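Side-chain contact in hydrazine synthase subunit beta (Candidatus Kuenenia stuttgartiensis, PDB 5C2V), which is part of the complex that condenses nitric oxide with ammonium to form hydrazine, and may modulate transport of the hydroxylamine intermediate between the two active sites: residues B[29-32]-B[37-40]. Sequence-based numbering, arbitrary orientation.
Sequences ISNQ and VTFV
Asn31 reaches over to Thr38 with its side-chain amide. From CB the chain turns back along its own strand: CG lies anti to the carbonyl carbon, beside the backbone N (chi1 -57°). CG itself stays 3.6 Å from Thr38 OG1. OD1 is 3.7 Å from Thr38 OG1. ND2 is the atom that makes the bond, and it donates a hydrogen bond to Thr38 OG1 at 2.7 Å. The N-H points almost straight at the oxygen (165°), which lies close to the amide plane of Asn31. The two side chains meet at about a right angle. Thr38 keeps OG1 anti to its own carbonyl carbon (chi1 -56°), and this turns the hydroxyl to the amide.

The backbones of Ile29 and Thr38 form an antiparallel hydrogen-bonded pair, with both N-to-O distances (Ile29 N to Thr38 O, Thr38 N to Ile29 O) at 2.9 Å. Ile29 O also receives a CA-H...O contact from Val37 CA. On the face shared by Ile29, Thr38 and Val40, Ile29 CD1 packs on Val40 CG2 at 3.7 Å. Ser30 and Val37, a non-hydrogen-bonded pair, point to the other face. There Val37 also touches Leu69 and Val71 of strand 68-73.

The contact joins strands 26-31 and 36-41, the middle two of a four-stranded antiparallel sheet, one blade of the beta-propeller. Strands 15-20 and 46-52 flank the hairpin. Val40 also packs on Ile9 of the gamma subunit.

All six touching residues are buried. The amide-to-hydroxyl bond gives the Asn31 amide N-H and the Thr38 hydroxyl oxygen, both on buried residues, a partner across the hairpin. It adds a side-chain link to the two backbone bonds.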
loop_
_atom_site.group_PDB
_atom_site.type_symbol
_atom_site.label_atom_id
_atom_site.label_comp_id
_atom_site.label_asym_id
_atom_site.label_seq_id
_atom_site.Cartn_x
_atom_site.Cartn_y
_atom_site.Cartn_z
ATOM N N ILE B 29 -8.299 -50.470 -31.884
ATOM C CA ILE B 29 -9.144 -49.304 -32.089
ATOM C C ILE B 29 -10.555 -49.704 -32.497
ATOM O O ILE B 29 -10.741 -50.399 -33.488
ATOM C CB ILE B 29 -8.566 -48.367 -33.165
ATOM C CG1 ILE B 29 -7.226 -47.778 -32.720
ATOM C CG2 ILE B 29 -9.543 -47.270 -33.474
ATOM C CD1 ILE B 29 -6.022 -48.564 -33.187
ATOM N N SER B 30 -11.552 -49.257 -31.743
ATOM C CA SER B 30 -12.927 -49.538 -32.120
ATOM C C SER B 30 -13.388 -48.490 -33.121
ATOM O O SER B 30 -13.429 -47.306 -32.807
ATOM C CB SER B 30 -13.842 -49.549 -30.895
ATOM O OG SER B 30 -13.447 -50.550 -29.974
ATOM N N ASN B 31 -13.729 -48.929 -34.327
ATOM C CA ASN B 31 -14.197 -48.010 -35.355
ATOM C C ASN B 31 -15.715 -47.954 -35.355
ATOM O O ASN B 31 -16.383 -48.925 -35.711
ATOM C CB ASN B 31 -13.674 -48.428 -36.731
ATOM C CG ASN B 31 -12.160 -48.506 -36.781
ATOM O OD1 ASN B 31 -11.464 -47.708 -36.152
ATOM N ND2 ASN B 31 -11.642 -49.471 -37.531
ATOM N N GLN B 32 -16.259 -46.808 -34.961
ATOM C CA GLN B 32 -17.699 -46.665 -34.797
ATOM C C GLN B 32 -18.416 -46.697 -36.140
ATOM O O GLN B 32 -19.458 -47.338 -36.283
ATOM C CB GLN B 32 -18.028 -45.366 -34.058
ATOM C CG GLN B 32 -19.484 -45.250 -33.647
ATOM C CD GLN B 32 -19.856 -43.855 -33.191
ATOM O OE1 GLN B 32 -19.439 -42.861 -33.787
ATOM N NE2 GLN B 32 -20.645 -43.772 -32.125
ATOM N N VAL B 37 -12.777 -53.445 -35.788
ATOM C CA VAL B 37 -11.701 -53.067 -34.878
ATOM C C VAL B 37 -10.346 -53.151 -35.575
ATOM O O VAL B 37 -9.989 -54.188 -36.131
ATOM C CB VAL B 37 -11.680 -53.955 -33.617
ATOM C CG1 VAL B 37 -10.454 -53.651 -32.770
ATOM C CG2 VAL B 37 -12.954 -53.764 -32.806
ATOM N N THR B 38 -9.597 -52.055 -35.539
ATOM C CA THR B 38 -8.290 -51.990 -36.180
ATOM C C THR B 38 -7.175 -52.422 -35.231
ATOM O O THR B 38 -7.094 -51.950 -34.094
ATOM C CB THR B 38 -7.990 -50.567 -36.693
ATOM O OG1 THR B 38 -9.038 -50.143 -37.573
ATOM C CG2 THR B 38 -6.662 -50.531 -37.436
ATOM N N PHE B 39 -6.322 -53.325 -35.707
ATOM C CA PHE B 39 -5.162 -53.773 -34.944
ATOM C C PHE B 39 -3.920 -53.006 -35.382
ATOM O O PHE B 39 -3.648 -52.889 -36.577
ATOM C CB PHE B 39 -4.926 -55.278 -35.121
ATOM C CG PHE B 39 -5.938 -56.152 -34.427
ATOM C CD1 PHE B 39 -7.062 -55.611 -33.821
ATOM C CD2 PHE B 39 -5.755 -57.525 -34.376
ATOM C CE1 PHE B 39 -7.985 -56.424 -33.189
ATOM C CE2 PHE B 39 -6.672 -58.341 -33.743
ATOM C CZ PHE B 39 -7.788 -57.790 -33.148
ATOM N N VAL B 40 -3.167 -52.480 -34.420
ATOM C CA VAL B 40 -1.938 -51.755 -34.735
ATOM C C VAL B 40 -0.759 -52.279 -33.918
ATOM O O VAL B 40 -0.867 -52.454 -32.709
ATOM C CB VAL B 40 -2.094 -50.239 -34.482
ATOM C CG1 VAL B 40 -0.794 -49.508 -34.784
ATOM C CG2 VAL B 40 -3.228 -49.670 -35.323
#